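Local coordinates for protein 15-O-acetyltransferase (PDB 3FOT) that transfers an acetyl group to the 15-hydroxyl of trichothecene intermediates during the biosynthesis of mycotoxins such as T-2 toxin in Fusarium sporotrichioides, at residues S335-D340 and T359-R364; E254-L259 and L411-F416. All coordinates share one frame; numbering follows the deposited sequence.

Contacts 1 and 2 are neighbouring layers of one part of this BAHD-superfamily acetyltransferase, their centres about 10 Å apart. Along the chain, 254-259 on helix 246-264 comes first, then the two strands of contact 1 (333-340 and 358-365), and last 411-416 on helix 406-423, so the helix pair of contact 2 brackets the strand pair in sequence. In space, the face of the two-stranded sheet bearing Pro-336, Ala-360 and Val-362 packs on Tyr-255; Ala-360 CB lies 3.4 Å from Tyr-255 CE1. Helix 379-401 packs mainly against the face bearing Ala-361 and Val-363. The layers also meet at His-414, which binds 15-deacetylcalonectrin, placing the sheet beside the substrate site.

Contact 1 (S335-D340 and T359-R364); sequences SPTSVD and TAAVVR
Val-339 O accepts the amide of Thr-359 at 2.7 Å from Thr-359 N, nearly along the C=O axis, and the bond is close to straight. It belongs to a two-stranded antiparallel sheet in which Ser-335, Thr-337 and Val-339 form hydrogen-bonded pairs with Val-363, Ala-361 and Thr-359. In the return bond the donor approaches the carbonyl differently: Val-339 N reaches Thr-359 O at 2.8 Å but lies 50° out of its plane. That same oxygen is approached at 3.1 Å by Ser-338 CA, in a CA-H...O contact from a non-hydrogen-bonded position. The two short segments run 139° apart, well short of exactly antiparallel.

The Thr-337, Val-339, Thr-359, Ala-361 and Val-363 side chains share one face, where Tyr-397 and Trp-400 pack on Ala-361, and Tyr-397 on Val-363. Thr-337 sets OG1 between its backbone N and carbonyl carbon (chi1 58°), where OG1 hydrogen-bonds to Tyr-397 OH; Thr-359 OG1 is held by Leu-406 O. Ala-360 on the other face touches the substrate-binding His-414. Thr-337 turns its methyl to the neighbouring pair, CG2 lying 4.0 Å from Val-363 CG2. Val-339 and Thr-359 run side by side in the same direction, their CG2 methyls touching at 3.5 Å.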
ATOM      1  N   SER A 335     -13.442  -2.147  14.139  1.00 16.47           N
ATOM      2  CA  SER A 335     -12.812  -2.059  12.836  1.00 16.48           C
ATOM      3  C   SER A 335     -11.673  -3.071  12.747  1.00 16.67           C
ATOM      4  O   SER A 335     -10.666  -2.932  13.450  1.00 16.58           O
ATOM      5  CB  SER A 335     -12.268  -0.653  12.582  1.00 16.02           C
ATOM      6  OG  SER A 335     -11.709  -0.578  11.277  1.00 15.44           O
ATOM      7  N   PRO A 336     -11.837  -4.083  11.873  1.00 17.46           N
ATOM      8  CA  PRO A 336     -10.785  -5.053  11.606  1.00 18.11           C
ATOM      9  C   PRO A 336      -9.801  -4.361  10.691  1.00 18.36           C
ATOM     10  O   PRO A 336     -10.155  -4.048   9.543  1.00 19.22           O
ATOM     11  CB  PRO A 336     -11.514  -6.178  10.848  1.00 18.28           C
ATOM     12  CG  PRO A 336     -12.988  -5.837  10.900  1.00 19.50           C
ATOM     13  CD  PRO A 336     -13.043  -4.355  11.072  1.00 17.87           C
ATOM     14  N   THR A 337      -8.618  -4.055  11.211  1.00 18.41           N
ATOM     15  CA  THR A 337      -7.605  -3.335  10.441  1.00 18.84           C
ATOM     16  C   THR A 337      -6.481  -4.287  10.022  1.00 19.35           C
ATOM     17  O   THR A 337      -6.444  -5.445  10.449  1.00 19.51           O
ATOM     18  CB  THR A 337      -6.999  -2.142  11.233  1.00 18.75           C
ATOM     19  OG1 THR A 337      -6.421  -2.621  12.454  1.00 19.10           O
ATOM     20  CG2 THR A 337      -8.051  -1.106  11.572  1.00 19.69           C
ATOM     21  N   SER A 338      -5.591  -3.826   9.144  1.00 19.38           N
ATOM     22  CA  SER A 338      -4.426  -4.647   8.802  1.00 19.06           C
ATOM     23  C   SER A 338      -3.173  -3.954   9.338  1.00 18.38           C
ATOM     24  O   SER A 338      -3.160  -2.735   9.519  1.00 19.29           O
ATOM     25  CB  SER A 338      -4.344  -4.862   7.298  1.00 20.40           C
ATOM     26  OG  SER A 338      -4.283  -3.607   6.663  1.00 22.64           O
ATOM     27  N   VAL A 339      -2.138  -4.730   9.630  1.00 16.95           N
ATOM     28  CA  VAL A 339      -0.883  -4.178  10.118  1.00 16.31           C
ATOM     29  C   VAL A 339       0.297  -4.903   9.487  1.00 14.65           C
ATOM     30  O   VAL A 339       0.180  -6.059   9.073  1.00 12.80           O
ATOM     31  CB  VAL A 339      -0.749  -4.205  11.670  1.00 17.65           C
ATOM     32  CG1 VAL A 339      -1.946  -3.516  12.388  1.00 18.79           C
ATOM     33  CG2 VAL A 339      -0.620  -5.603  12.174  1.00 16.69           C
ATOM     34  N   ASP A 340       1.420  -4.193   9.403  1.00 13.62           N
ATOM     35  CA  ASP A 340       2.652  -4.729   8.869  1.00 13.42           C
ATOM     36  C   ASP A 340       3.109  -5.840   9.814  1.00 13.05           C
ATOM     37  O   ASP A 340       3.207  -5.608  11.026  1.00 12.27           O
ATOM     38  CB  ASP A 340       3.697  -3.593   8.802  1.00 14.50           C
ATOM     39  CG  ASP A 340       5.082  -4.083   8.453  1.00 14.51           C
ATOM     40  OD1 ASP A 340       5.235  -5.220   7.965  1.00 12.09           O
ATOM     41  OD2 ASP A 340       6.042  -3.309   8.660  1.00 19.67           O
ATOM     42  N   THR A 359      -0.776  -8.606   8.700  1.00 11.39           N
ATOM     43  CA  THR A 359      -1.660  -9.325   9.600  1.00 12.11           C
ATOM     44  C   THR A 359      -2.777  -8.398  10.022  1.00 12.84           C
ATOM     45  O   THR A 359      -3.030  -7.394   9.336  1.00 12.66           O
ATOM     46  CB  THR A 359      -0.891 -10.028  10.767  1.00 12.50           C
ATOM     47  OG1 THR A 359      -1.820 -10.786  11.548  1.00 12.79           O
ATOM     48  CG2 THR A 359      -0.157  -9.063  11.635  1.00 12.18           C
ATOM     49  N   ALA A 360      -3.457  -8.733  11.125  1.00 13.76           N
ATOM     50  CA  ALA A 360      -4.772  -8.185  11.422  1.00 14.79           C
ATOM     51  C   ALA A 360      -4.845  -7.815  12.905  1.00 14.79           C
ATOM     52  O   ALA A 360      -4.149  -8.406  13.733  1.00 14.27           O
ATOM     53  CB  ALA A 360      -5.832  -9.218  11.095  1.00 14.52           C
ATOM     54  N   ALA A 361      -5.651  -6.796  13.219  1.00 14.69           N
ATOM     55  CA  ALA A 361      -5.997  -6.438  14.600  1.00 14.35           C
ATOM     56  C   ALA A 361      -7.422  -5.911  14.575  1.00 14.88           C
ATOM     57  O   ALA A 361      -7.958  -5.627  13.506  1.00 15.60           O
ATOM     58  CB  ALA A 361      -5.041  -5.355  15.166  1.00 13.89           C
ATOM     59  N   VAL A 362      -8.054  -5.786  15.738  1.00 14.33           N
ATOM     60  CA  VAL A 362      -9.402  -5.249  15.769  1.00 14.71           C
ATOM     61  C   VAL A 362      -9.390  -4.039  16.691  1.00 14.75           C
ATOM     62  O   VAL A 362      -9.095  -4.151  17.886  1.00 15.00           O
ATOM     63  CB  VAL A 362     -10.473  -6.286  16.232  1.00 15.01           C
ATOM     64  CG1 VAL A 362     -11.850  -5.660  16.225  1.00 14.76           C
ATOM     65  CG2 VAL A 362     -10.467  -7.521  15.334  1.00 16.31           C
ATOM     66  N   VAL A 363      -9.647  -2.877  16.106  1.00 14.71           N
ATOM     67  CA  VAL A 363      -9.848  -1.648  16.877  1.00 15.21           C
ATOM     68  C   VAL A 363     -11.270  -1.648  17.459  1.00 14.53           C
ATOM     69  O   VAL A 363     -12.234  -1.908  16.747  1.00 14.27           O
ATOM     70  CB  VAL A 363      -9.637  -0.417  15.970  1.00 15.53           C
ATOM     71  CG1 VAL A 363     -10.005   0.901  16.688  1.00 15.03           C
ATOM     72  CG2 VAL A 363      -8.208  -0.386  15.505  1.00 15.18           C
ATOM     73  N   ARG A 364     -11.382  -1.323  18.747  1.00 15.11           N
ATOM     74  CA  ARG A 364     -12.661  -1.258  19.431  1.00 15.72           C
ATOM     75  C   ARG A 364     -12.760   0.005  20.249  1.00 15.91           C
ATOM     76  O   ARG A 364     -11.857   0.311  21.034  1.00 16.48           O
ATOM     77  CB  ARG A 364     -12.835  -2.461  20.360  1.00 16.50           C
ATOM     78  CG  ARG A 364     -12.945  -3.785  19.670  1.00 18.75           C
ATOM     79  CD  ARG A 364     -13.063  -4.908  20.710  1.00 22.29           C
ATOM     80  NE  ARG A 364     -13.902  -4.508  21.848  1.00 25.88           N
ATOM     81  CZ  ARG A 364     -15.207  -4.744  21.962  1.00 28.93           C
ATOM     82  NH1 ARG A 364     -15.869  -5.398  21.011  1.00 30.85           N
ATOM     83  NH2 ARG A 364     -15.855  -4.322  23.040  1.00 30.10           N
TER

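Contact 2 (E254-L259 and L411-F416); sequences EYTSAL and LRVHNF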
ATOM      1  N   GLU A 254     -12.107 -14.919  17.198  1.00 18.38           N
ATOM      2  CA  GLU A 254     -12.466 -13.581  17.625  1.00 18.55           C
ATOM      3  C   GLU A 254     -12.343 -12.616  16.449  1.00 18.10           C
ATOM      4  O   GLU A 254     -13.221 -11.771  16.233  1.00 18.01           O
ATOM      5  CB  GLU A 254     -11.564 -13.101  18.757  1.00 18.80           C
ATOM      6  CG  GLU A 254     -12.037 -11.780  19.338  1.00 21.80           C
ATOM      7  CD  GLU A 254     -11.081 -11.198  20.358  1.00 25.41           C
ATOM      8  OE1 GLU A 254     -10.222 -11.938  20.866  1.00 27.54           O
ATOM      9  OE2 GLU A 254     -11.206  -9.990  20.656  1.00 27.73           O
ATOM     10  N   TYR A 255     -11.263 -12.753  15.682  1.00 17.60           N
ATOM     11  CA  TYR A 255     -11.113 -11.923  14.489  1.00 17.77           C
ATOM     12  C   TYR A 255     -12.178 -12.212  13.419  1.00 17.56           C
ATOM     13  O   TYR A 255     -12.818 -11.281  12.912  1.00 16.30           O
ATOM     14  CB  TYR A 255      -9.690 -11.964  13.904  1.00 18.32           C
ATOM     15  CG  TYR A 255      -9.613 -11.120  12.645  1.00 18.55           C
ATOM     16  CD1 TYR A 255      -9.221  -9.767  12.690  1.00 20.06           C
ATOM     17  CD2 TYR A 255     -10.003 -11.641  11.413  1.00 18.72           C
ATOM     18  CE1 TYR A 255      -9.190  -8.979  11.504  1.00 18.25           C
ATOM     19  CE2 TYR A 255      -9.985 -10.862  10.252  1.00 20.29           C
ATOM     20  CZ  TYR A 255      -9.585  -9.539  10.309  1.00 20.79           C
ATOM     21  OH  TYR A 255      -9.585  -8.820   9.114  1.00 22.81           O
ATOM     22  N   THR A 256     -12.383 -13.479  13.049  1.00 17.49           N
ATOM     23  CA  THR A 256     -13.357 -13.779  11.985  1.00 17.82           C
ATOM     24  C   THR A 256     -14.787 -13.392  12.382  1.00 18.77           C
ATOM     25  O   THR A 256     -15.568 -12.940  11.540  1.00 18.48           O
ATOM     26  CB  THR A 256     -13.293 -15.244  11.505  1.00 18.54           C
ATOM     27  OG1 THR A 256     -13.649 -16.121  12.588  1.00 17.65           O
ATOM     28  CG2 THR A 256     -11.872 -15.577  11.026  1.00 18.54           C
ATOM     29  N   SER A 257     -15.119 -13.535  13.669  1.00 19.35           N
ATOM     30  CA  SER A 257     -16.404 -13.067  14.173  1.00 20.67           C
ATOM     31  C   SER A 257     -16.559 -11.553  14.031  1.00 20.18           C
ATOM     32  O   SER A 257     -17.602 -11.082  13.560  1.00 20.56           O
ATOM     33  CB  SER A 257     -16.619 -13.508  15.621  1.00 21.17           C
ATOM     34  OG  SER A 257     -16.839 -14.909  15.650  1.00 23.27           O
ATOM     35  N   ALA A 258     -15.516 -10.803  14.404  1.00 19.48           N
ATOM     36  CA  ALA A 258     -15.489  -9.341  14.210  1.00 19.31           C
ATOM     37  C   ALA A 258     -15.577  -8.937  12.736  1.00 19.53           C
ATOM     38  O   ALA A 258     -16.262  -7.960  12.380  1.00 19.24           O
ATOM     39  CB  ALA A 258     -14.258  -8.736  14.826  1.00 19.18           C
ATOM     40  N   LEU A 259     -14.883  -9.692  11.886  1.00 18.90           N
ATOM     41  CA  LEU A 259     -14.910  -9.452  10.454  1.00 19.16           C
ATOM     42  C   LEU A 259     -16.313  -9.555   9.895  1.00 19.59           C
ATOM     43  O   LEU A 259     -16.799  -8.652   9.213  1.00 18.99           O
ATOM     44  CB  LEU A 259     -13.987 -10.460   9.767  1.00 19.65           C
ATOM     45  CG  LEU A 259     -13.902 -10.407   8.253  1.00 20.88           C
ATOM     46  CD1 LEU A 259     -13.254  -9.074   7.840  1.00 19.47           C
ATOM     47  CD2 LEU A 259     -13.081 -11.587   7.771  1.00 20.63           C
ATOM     48  N   LEU A 411      -2.362 -14.744   8.514  1.00 12.22           N
ATOM     49  CA  LEU A 411      -2.361 -15.628   7.358  1.00 12.59           C
ATOM     50  C   LEU A 411      -3.619 -16.490   7.362  1.00 12.21           C
ATOM     51  O   LEU A 411      -4.288 -16.645   6.349  1.00 12.84           O
ATOM     52  CB  LEU A 411      -1.098 -16.500   7.349  1.00 12.25           C
ATOM     53  CG  LEU A 411       0.232 -15.745   7.256  1.00 12.93           C
ATOM     54  CD1 LEU A 411       1.383 -16.746   7.343  1.00 15.31           C
ATOM     55  CD2 LEU A 411       0.330 -14.893   5.983  1.00 13.48           C
ATOM     56  N   ARG A 412      -3.949 -17.027   8.528  1.00 12.11           N
ATOM     57  CA  ARG A 412      -5.095 -17.915   8.650  1.00 12.01           C
ATOM     58  C   ARG A 412      -6.426 -17.202   8.463  1.00 11.38           C
ATOM     59  O   ARG A 412      -7.313 -17.682   7.738  1.00 11.05           O
ATOM     60  CB  ARG A 412      -5.031 -18.618  10.034  1.00 12.37           C
ATOM     61  CG  ARG A 412      -5.989 -19.749  10.156  1.00 15.35           C
ATOM     62  CD  ARG A 412      -5.774 -20.452  11.479  1.00 16.20           C
ATOM     63  NE  ARG A 412      -6.722 -21.542  11.668  1.00 17.80           N
ATOM     64  CZ  ARG A 412      -7.104 -21.996  12.866  1.00 19.23           C
ATOM     65  NH1 ARG A 412      -6.628 -21.454  13.978  1.00 15.30           N
ATOM     66  NH2 ARG A 412      -7.975 -22.988  12.950  1.00 21.40           N
ATOM     67  N   VAL A 413      -6.590 -16.060   9.119  1.00 11.92           N
ATOM     68  CA  VAL A 413      -7.844 -15.333   9.016  1.00 12.04           C
ATOM     69  C   VAL A 413      -8.019 -14.658   7.667  1.00 12.28           C
ATOM     70  O   VAL A 413      -9.152 -14.524   7.191  1.00 11.71           O
ATOM     71  CB  VAL A 413      -8.092 -14.316  10.163  1.00 13.26           C
ATOM     72  CG1 VAL A 413      -8.027 -15.040  11.536  1.00 12.67           C
ATOM     73  CG2 VAL A 413      -7.124 -13.138  10.116  1.00 12.23           C
ATOM     74  N   HIS A 414      -6.915 -14.227   7.061  1.00 12.21           N
ATOM     75  CA  HIS A 414      -7.037 -13.648   5.713  1.00 12.17           C
ATOM     76  C   HIS A 414      -7.330 -14.729   4.657  1.00 12.07           C
ATOM     77  O   HIS A 414      -8.018 -14.468   3.665  1.00 12.61           O
ATOM     78  CB  HIS A 414      -5.802 -12.819   5.338  1.00 12.47           C
ATOM     79  CG  HIS A 414      -5.689 -11.515   6.063  1.00 12.76           C
ATOM     80  ND1 HIS A 414      -4.475 -10.906   6.306  1.00 11.31           N
ATOM     81  CD2 HIS A 414      -6.632 -10.695   6.588  1.00 12.90           C
ATOM     82  CE1 HIS A 414      -4.675  -9.767   6.944  1.00 11.91           C
ATOM     83  NE2 HIS A 414      -5.974  -9.612   7.123  1.00 12.24           N
ATOM     84  N   ASN A 415      -6.825 -15.944   4.857  1.00 13.17           N
ATOM     85  CA  ASN A 415      -7.298 -17.055   4.012  1.00 13.44           C
ATOM     86  C   ASN A 415      -8.836 -17.171   4.089  1.00 14.06           C
ATOM     87  O   ASN A 415      -9.538 -17.306   3.072  1.00 14.37           O
ATOM     88  CB  ASN A 415      -6.675 -18.376   4.434  1.00 13.94           C
ATOM     89  CG  ASN A 415      -5.249 -18.553   3.948  1.00 15.62           C
ATOM     90  OD1 ASN A 415      -4.769 -17.852   3.057  1.00 14.47           O
ATOM     91  ND2 ASN A 415      -4.563 -19.533   4.534  1.00 14.04           N
ATOM     92  N   PHE A 416      -9.353 -17.098   5.306  1.00 14.47           N
ATOM     93  CA  PHE A 416     -10.798 -17.149   5.508  1.00 14.85           C
ATOM     94  C   PHE A 416     -11.503 -15.968   4.820  1.00 14.23           C
ATOM     95  O   PHE A 416     -12.527 -16.131   4.149  1.00 14.31           O
ATOM     96  CB  PHE A 416     -11.136 -17.206   6.996  1.00 15.42           C
ATOM     97  CG  PHE A 416     -12.600 -17.024   7.273  1.00 17.14           C
ATOM     98  CD1 PHE A 416     -13.472 -18.111   7.178  1.00 18.14           C
ATOM     99  CD2 PHE A 416     -13.122 -15.756   7.559  1.00 17.49           C
ATOM    100  CE1 PHE A 416     -14.856 -17.932   7.402  1.00 19.44           C
ATOM    101  CE2 PHE A 416     -14.487 -15.573   7.776  1.00 18.77           C
ATOM    102  CZ  PHE A 416     -15.353 -16.672   7.709  1.00 17.85           C
TER
HETATM  103  O   HOH W   1      -7.102  -7.363   8.351  1.00 24.86           O
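Tyr-255 lays the CD2-CE2 side of its ring obliquely against Val-413, with CD2 3.5 Å from Val-413 CG2. Two helices, 246-264 and 406-423, pack side by side here; the short segments run roughly parallel, at 33°, with axes 10.1 Å apart at their closest. CG of Tyr-255 stands anti to the backbone N (chi1 178°), which directs the ring along helix 246-264 toward its C-terminal end, so that CD2 and CE2 lie alongside Val-413 and the hydroxyl ends near His-414. Val-413 meets the ring with CB and CG2, while CG1 reaches both Tyr-255 CD2 and Thr-256 CG2.

In Thr-256, chi1 64° puts OG1 between the backbone N and the carbonyl carbon and leaves CG2 anti to the carbonyl carbon, fitting this methyl between Val-413 and Phe-416. It approaches the Phe-416 ring obliquely, 3.7 Å from CD2, and CB also lies against the CD2-CE2 side. Leu-259 CD2 is at that ring's edge, 4.2 Å from Phe-416 CD2.

The polar side leads to the 15-deacetylcalonectrin site. Tyr-255 OH hydrogen-bonds to Glu-417 OE1. A water lies 3.0 Å from Tyr-255 OH and, in the plane of the His-414 imidazole, 2.8 Å from NE2.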